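Local atomic coordinates of putative surface-anchored fimbrial subunit (Corynebacterium diphtheriae, PDB entry 3HR6), a protein that forms the shaft of a pilus as its major pilin, built of tandem Ig-like modules stabilised by isopeptide and disulfide bonds. Residues G198-N203 with V221-V226; L232-A237 with L252-E257; K313-N318 with R324-Q329. One frame throughout, in Å; residues are numbered along the deposited sequence.

Overall arrangement
Interactions 1 and 2 lie in the same middle region of this elongated pilin, with centres 11 Å apart, whereas interaction 3 sits near the C-terminal end, about 43 Å and 50 Å from them, centre to centre. Neighbouring strands 219-226 and 229-236 join the first two contacts: Q222 O and S233 N lie 2.8 Å apart, a probable backbone hydrogen bond. From there the chemistry diverges. Interaction 2 is fully buried and wholly apolar, pairing two sheets face to face. Interaction 1 is a smaller contact, largely at the surface, between a loop and a strand. Interaction 3 is mixed, running from an isopeptide-forming lysine in the interior to an arginine laid over a phenylalanine toward solvent.

Interaction 1 of 3, residues G198-N203 with V221-V226; sequences GKPDTN and VQTYQV
Where P200 packs on T223 and K199 on Q225, the irregular segment 198-203 passes beside strand 221-226 in an Ig-like module of the pilin; the nearest CA pair is K199 CA and T223 CA, 8.1 Å apart. The loop leads from strand 187-192 to strand 206-209. It is tied not to strand 221-226 but to strand 251-259, through backbone bonds of G198 with P259 and of D201 with E257. At its far end D201 OD1 accepts the backbone N of N203, closing an Asx turn, while D201 OD2 pairs with K204.

Against the strand the contact is made by van der Waals packing. P200 CG and CD meet the T223 methyl, each 4.1 Å from T223 CG2. The T223 methyl is available there because it stands anti to the carbonyl carbon, while OG1 lies between the backbone N and that carbon (chi1 62°). K199 and Q225 meet aslant at the surface. A bend at chi2 (-50°) turns the Q225 amide back along the strand, where its nitrogen bonds to T230 OG1, and K199 presses a methylene on this amide, K199 CE lying 3.4 Å from Q225 NE2.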
# COMPACT_ATOMS: atom_id res chain seq x y z
N GLY A 198 3.40 2.34 15.59
CA GLY A 198 3.43 3.73 16.02
C GLY A 198 3.81 4.64 14.86
O GLY A 198 3.94 4.21 13.74
N LYS A 199 4.01 5.92 15.14
CA LYS A 199 4.32 6.84 14.08
C LYS A 199 5.75 6.62 13.59
O LYS A 199 6.62 6.26 14.37
CB LYS A 199 4.10 8.28 14.55
CG LYS A 199 2.61 8.60 14.68
CD LYS A 199 2.37 10.04 14.95
CE LYS A 199 0.93 10.28 15.35
NZ LYS A 199 0.68 9.81 16.72
N PRO A 200 5.98 6.83 12.30
CA PRO A 200 7.29 6.67 11.69
C PRO A 200 8.28 7.65 12.25
O PRO A 200 7.91 8.82 12.48
CB PRO A 200 7.04 7.02 10.23
CG PRO A 200 5.52 7.05 10.07
CD PRO A 200 5.02 7.46 11.38
N ASP A 201 9.52 7.22 12.45
CA ASP A 201 10.55 8.15 12.89
C ASP A 201 10.88 9.13 11.76
O ASP A 201 11.35 8.71 10.72
CB ASP A 201 11.80 7.36 13.30
CG ASP A 201 12.95 8.24 13.75
OD1 ASP A 201 12.96 9.49 13.59
OD2 ASP A 201 13.87 7.66 14.35
N THR A 202 10.61 10.42 11.94
CA THR A 202 10.78 11.32 10.80
C THR A 202 12.24 11.42 10.35
O THR A 202 12.46 11.70 9.18
CB THR A 202 10.19 12.75 10.97
OG1 THR A 202 10.83 13.44 12.05
CG2 THR A 202 8.69 12.69 11.20
N ASN A 203 13.21 11.08 11.19
CA ASN A 203 14.62 11.13 10.73
C ASN A 203 15.02 9.88 9.95
O ASN A 203 16.15 9.82 9.43
CB ASN A 203 15.57 11.36 11.91
CG ASN A 203 15.31 12.66 12.58
OD1 ASN A 203 15.30 12.76 13.81
ND2 ASN A 203 15.05 13.68 11.80
N VAL A 221 6.89 15.37 2.84
CA VAL A 221 6.72 14.17 3.63
C VAL A 221 5.77 14.56 4.76
O VAL A 221 6.06 15.46 5.51
CB VAL A 221 8.05 13.67 4.20
CG1 VAL A 221 7.83 12.39 4.98
CG2 VAL A 221 9.08 13.46 3.09
N GLN A 222 4.62 13.89 4.85
CA GLN A 222 3.62 14.23 5.86
C GLN A 222 3.09 12.95 6.49
O GLN A 222 3.08 11.90 5.87
CB GLN A 222 2.43 14.98 5.24
CG GLN A 222 2.76 16.25 4.46
CD GLN A 222 1.55 16.72 3.66
OE1 GLN A 222 1.13 16.07 2.68
NE2 GLN A 222 0.96 17.83 4.09
N THR A 223 2.66 13.05 7.74
CA THR A 223 1.85 11.99 8.37
C THR A 223 0.53 12.61 8.85
O THR A 223 0.45 13.77 9.22
CB THR A 223 2.55 11.30 9.53
OG1 THR A 223 2.82 12.24 10.57
CG2 THR A 223 3.86 10.62 9.06
N TYR A 224 -0.53 11.82 8.82
CA TYR A 224 -1.78 12.20 9.40
C TYR A 224 -2.50 10.96 9.89
O TYR A 224 -2.30 9.88 9.35
CB TYR A 224 -2.65 12.99 8.40
CG TYR A 224 -2.63 12.52 6.97
CD1 TYR A 224 -3.59 11.63 6.48
CD2 TYR A 224 -1.62 12.91 6.08
CE1 TYR A 224 -3.57 11.19 5.19
CE2 TYR A 224 -1.59 12.48 4.79
CZ TYR A 224 -2.56 11.61 4.32
OH TYR A 224 -2.52 11.18 3.04
N GLN A 225 -3.33 11.15 10.92
CA GLN A 225 -4.07 10.08 11.52
C GLN A 225 -5.38 9.93 10.81
O GLN A 225 -6.07 10.92 10.58
CB GLN A 225 -4.34 10.36 13.00
CG GLN A 225 -3.11 10.32 13.88
CD GLN A 225 -2.29 9.06 13.69
OE1 GLN A 225 -2.60 7.99 14.22
NE2 GLN A 225 -1.22 9.18 12.92
N VAL A 226 -5.72 8.70 10.46
CA VAL A 226 -7.06 8.36 10.00
C VAL A 226 -7.53 7.26 10.94
O VAL A 226 -6.99 6.15 10.90
CB VAL A 226 -7.11 7.85 8.58
CG1 VAL A 226 -8.54 7.36 8.29
CG2 VAL A 226 -6.72 8.94 7.58

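Interaction 2 of 3, residues L232-A237 with L252-E257; sequences LSVQLA and LVVEFE
L232, V234 and L236 meet F256, V254 and L252 in that order, pairing alternate residues of strands that run roughly antiparallel but belong to different sheets. The axes of the two short strands approach to 9.6 Å at an angle of 151°, too far for backbone bonding but a spacing that lets side chains meet between the two layers of an Ig-like β-sandwich. Each strand takes its hydrogen bonds within its own sheet; for 232-236 the backbone partners lie on strands 187-192 and 219-226.

The aromatic contact is a CH-π interaction. L232 places one methyl over a face of the F256 ring, with L232 CD2 3.7 Å from the ring centroid and 23° off its normal. The methyl sits toward the rim, nearest the side of the ring where F256 CD2 lies 3.4 Å from L232 CD2. With F256 CG set between its own backbone N and carbonyl carbon (chi1 66°), the ring presents this face to the leucine.

Aliphatic packing completes the row. V234 and V254 lie alongside, pointing opposite ways, and V234 CG2 rests against both methyls of its partner, 4.0 Å from V254 CG1 and 4.2 Å from V254 CG2. L236 and L252 instead meet end to end: a single methyl, L236 CD1, faces the forked end of L252, 4.1 Å from L252 CD2. V207 of strand 206-209 touches both V234 and L252, and V219 lies against V234 and L236, so the row continues into the surrounding interior.

With all six side chains buried and every contact between them apolar, the two sheets are held here by dispersion and the exclusion of water.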
# COMPACT_ATOMS: atom_id res chain seq x y z
N LEU A 232 1.37 7.77 6.13
CA LEU A 232 2.58 8.45 5.71
C LEU A 232 2.40 8.78 4.24
O LEU A 232 2.02 7.93 3.47
CB LEU A 232 3.78 7.54 5.87
CG LEU A 232 5.11 8.02 5.25
CD1 LEU A 232 5.58 9.35 5.80
CD2 LEU A 232 6.18 6.95 5.43
N SER A 233 2.72 10.01 3.85
CA SER A 233 2.51 10.46 2.49
C SER A 233 3.74 11.19 2.01
O SER A 233 4.24 12.03 2.74
CB SER A 233 1.37 11.47 2.49
OG SER A 233 1.17 12.01 1.20
N VAL A 234 4.17 10.84 0.81
CA VAL A 234 5.32 11.46 0.12
C VAL A 234 4.80 11.98 -1.19
O VAL A 234 4.27 11.23 -1.98
CB VAL A 234 6.43 10.48 -0.12
CG1 VAL A 234 7.56 11.18 -0.99
CG2 VAL A 234 6.98 9.94 1.22
N GLN A 235 5.02 13.27 -1.44
CA GLN A 235 4.45 13.90 -2.59
C GLN A 235 5.53 14.65 -3.30
O GLN A 235 6.25 15.42 -2.67
CB GLN A 235 3.41 14.86 -2.07
CG GLN A 235 2.45 15.36 -3.06
CD GLN A 235 1.16 15.82 -2.39
OE1 GLN A 235 0.22 15.02 -2.14
NE2 GLN A 235 1.12 17.08 -2.09
N LEU A 236 5.60 14.48 -4.60
CA LEU A 236 6.55 15.23 -5.42
C LEU A 236 5.87 16.42 -6.09
O LEU A 236 4.81 16.30 -6.67
CB LEU A 236 7.18 14.36 -6.50
CG LEU A 236 7.90 13.10 -6.02
CD1 LEU A 236 8.33 12.21 -7.24
CD2 LEU A 236 9.08 13.49 -5.16
N ALA A 237 6.55 17.54 -6.06
CA ALA A 237 6.03 18.77 -6.67
C ALA A 237 7.20 19.58 -7.25
O ALA A 237 8.33 19.09 -7.27
CB ALA A 237 5.25 19.58 -5.65
N LEU A 252 11.22 5.35 -7.75
CA LEU A 252 11.09 6.20 -6.60
C LEU A 252 11.01 5.27 -5.41
O LEU A 252 10.05 4.50 -5.32
CB LEU A 252 9.80 7.02 -6.75
CG LEU A 252 9.51 7.96 -5.59
CD1 LEU A 252 10.47 9.10 -5.60
CD2 LEU A 252 8.02 8.47 -5.64
N VAL A 253 11.94 5.35 -4.46
CA VAL A 253 11.98 4.44 -3.33
C VAL A 253 11.78 5.22 -2.06
O VAL A 253 12.48 6.19 -1.86
CB VAL A 253 13.31 3.67 -3.26
CG1 VAL A 253 13.31 2.74 -2.02
CG2 VAL A 253 13.52 2.86 -4.59
N VAL A 254 10.74 4.87 -1.31
CA VAL A 254 10.43 5.42 -0.01
C VAL A 254 10.77 4.35 0.99
O VAL A 254 10.31 3.19 0.87
CB VAL A 254 8.94 5.79 0.08
CG1 VAL A 254 8.55 6.27 1.51
CG2 VAL A 254 8.62 6.82 -1.00
N GLU A 255 11.59 4.71 1.98
CA GLU A 255 11.83 3.84 3.11
C GLU A 255 11.50 4.52 4.40
O GLU A 255 11.66 5.71 4.52
CB GLU A 255 13.28 3.38 3.17
CG GLU A 255 13.61 2.45 2.04
CD GLU A 255 15.00 1.84 2.20
OE1 GLU A 255 15.91 2.50 2.76
OE2 GLU A 255 15.17 0.68 1.78
N PHE A 256 10.99 3.75 5.35
CA PHE A 256 10.74 4.28 6.68
C PHE A 256 10.75 3.19 7.73
O PHE A 256 10.56 2.01 7.42
CB PHE A 256 9.41 5.06 6.69
CG PHE A 256 8.19 4.22 6.45
CD1 PHE A 256 7.43 3.74 7.50
CD2 PHE A 256 7.78 3.92 5.14
CE1 PHE A 256 6.28 2.96 7.24
CE2 PHE A 256 6.65 3.13 4.88
CZ PHE A 256 5.90 2.69 5.93
N GLU A 257 10.96 3.63 8.96
CA GLU A 257 10.88 2.77 10.13
C GLU A 257 9.68 3.19 11.00
O GLU A 257 9.30 4.36 11.03
CB GLU A 257 12.15 2.81 10.95
CG GLU A 257 13.35 2.24 10.28
CD GLU A 257 14.54 2.08 11.22
OE1 GLU A 257 14.33 1.96 12.44
OE2 GLU A 257 15.69 2.08 10.73

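Interaction 3 of 3, residues K313-N318 with R324-Q329; sequences KSFDGN and RTATFQ
F315 and R324 pack against each other in an Ig-like β-sandwich module in the C-terminal part of the pilin, where strand 302-315 ends in one sheet and the chain returns as strand 327-333 in the other. A type I' turn over F315-N318, with D316 and G317 at its corners, reverses the chain.

Both faces of the F315 ring are contacted. R324 runs along the ring in the reverse direction, R324 CB lying over one face, 3.9 Å from the centroid in a CH-π contact. Beyond it the guanidinium, only 13° from parallel to the ring, lies over F315 CB; its NE and NH2 are fixed by the carbonyls of P320 and T319. Over the opposite ring face, offset toward the rim, sits K313 NZ.

Apolar contacts continue inward. K313 CE meets the A326 methyl at 3.6 Å, while K313 CD lies in the plane of the F328 ring at its edge, 3.9 Å from F328 CZ.

The covalent chemistry is that of a pilin isopeptide bond: K313 NZ is joined to N432 CG, tying strand 302-315 to strand 424-432. E396 touches K313, a position consistent with the acidic residue that assists bond formation in related pilins; such a role here is inferred. Bends at chi2 (78°) and chi4 curl the lysine back, and its amide nitrogen donates to its neighbour, K313 NZ to S314 O, at 3.1 Å.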
# COMPACT_ATOMS: atom_id res chain seq x y z
N LYS A 313 1.77 -23.11 34.20
CA LYS A 313 2.68 -23.66 35.21
C LYS A 313 1.92 -24.28 36.35
O LYS A 313 0.89 -23.74 36.80
CB LYS A 313 3.59 -22.55 35.76
CG LYS A 313 4.72 -23.04 36.66
CD LYS A 313 5.85 -23.62 35.85
CE LYS A 313 7.03 -23.99 36.72
NZ LYS A 313 6.83 -25.01 37.77
N SER A 314 2.37 -25.44 36.82
CA SER A 314 1.81 -26.05 37.99
C SER A 314 2.99 -26.44 38.90
O SER A 314 4.16 -26.44 38.45
CB SER A 314 0.96 -27.27 37.62
OG SER A 314 1.71 -28.18 36.84
N PHE A 315 2.68 -26.66 40.16
CA PHE A 315 3.65 -27.11 41.16
C PHE A 315 3.12 -28.38 41.79
O PHE A 315 2.07 -28.41 42.45
CB PHE A 315 3.93 -26.02 42.18
CG PHE A 315 4.70 -24.87 41.62
CD1 PHE A 315 6.08 -24.82 41.69
CD2 PHE A 315 4.04 -23.83 40.98
CE1 PHE A 315 6.81 -23.76 41.12
CE2 PHE A 315 4.74 -22.77 40.46
CZ PHE A 315 6.14 -22.73 40.51
N ASP A 316 3.85 -29.47 41.56
CA ASP A 316 3.38 -30.82 41.82
C ASP A 316 1.89 -30.98 41.54
O ASP A 316 1.13 -31.44 42.37
CB ASP A 316 3.76 -31.29 43.24
CG ASP A 316 5.25 -31.56 43.36
OD1 ASP A 316 5.76 -32.45 42.65
OD2 ASP A 316 5.91 -30.86 44.14
N GLY A 317 1.49 -30.55 40.35
CA GLY A 317 0.13 -30.79 39.87
C GLY A 317 -0.88 -29.75 40.30
O GLY A 317 -2.02 -29.78 39.84
N ASN A 318 -0.47 -28.79 41.14
CA ASN A 318 -1.42 -27.81 41.65
C ASN A 318 -1.22 -26.43 41.05
O ASN A 318 -0.13 -26.05 40.64
CB ASN A 318 -1.32 -27.71 43.16
CG ASN A 318 -1.98 -28.87 43.86
OD1 ASN A 318 -1.30 -29.68 44.48
ND2 ASN A 318 -3.28 -28.96 43.77
N ARG A 324 4.05 -19.32 45.09
CA ARG A 324 4.87 -20.09 44.15
C ARG A 324 4.87 -19.44 42.80
O ARG A 324 3.82 -19.24 42.19
CB ARG A 324 4.35 -21.52 44.03
CG ARG A 324 4.38 -22.28 45.33
CD ARG A 324 3.93 -23.72 45.20
NE ARG A 324 2.50 -23.84 44.93
CZ ARG A 324 1.74 -24.92 45.16
NH1 ARG A 324 2.25 -26.02 45.69
NH2 ARG A 324 0.46 -24.91 44.85
N THR A 325 6.07 -19.09 42.32
CA THR A 325 6.20 -18.57 40.98
C THR A 325 7.51 -19.05 40.36
O THR A 325 8.46 -19.41 41.06
CB THR A 325 6.05 -17.04 40.93
OG1 THR A 325 6.05 -16.60 39.57
CG2 THR A 325 7.17 -16.33 41.67
N ALA A 326 7.52 -19.11 39.03
CA ALA A 326 8.71 -19.46 38.28
C ALA A 326 8.94 -18.38 37.25
O ALA A 326 8.00 -17.65 36.87
CB ALA A 326 8.56 -20.83 37.62
N THR A 327 10.19 -18.28 36.79
CA THR A 327 10.63 -17.30 35.82
C THR A 327 11.28 -18.04 34.65
O THR A 327 12.01 -19.01 34.84
CB THR A 327 11.62 -16.30 36.47
OG1 THR A 327 11.00 -15.64 37.60
CG2 THR A 327 12.16 -15.26 35.43
N PHE A 328 10.95 -17.59 33.43
CA PHE A 328 11.46 -18.16 32.19
C PHE A 328 12.01 -17.06 31.31
O PHE A 328 11.58 -15.88 31.37
CB PHE A 328 10.38 -18.91 31.41
CG PHE A 328 9.78 -20.05 32.18
CD1 PHE A 328 10.26 -21.36 32.01
CD2 PHE A 328 8.78 -19.82 33.10
CE1 PHE A 328 9.75 -22.40 32.74
CE2 PHE A 328 8.25 -20.86 33.84
CZ PHE A 328 8.72 -22.17 33.66
N GLN A 329 13.02 -17.45 30.55
CA GLN A 329 13.47 -16.66 29.43
C GLN A 329 13.28 -17.45 28.15
O GLN A 329 13.34 -18.71 28.10
CB GLN A 329 14.90 -16.18 29.64
CG GLN A 329 15.07 -15.33 30.85
CD GLN A 329 16.46 -14.73 30.92
OE1 GLN A 329 17.43 -15.46 31.10
NE2 GLN A 329 16.54 -13.41 30.85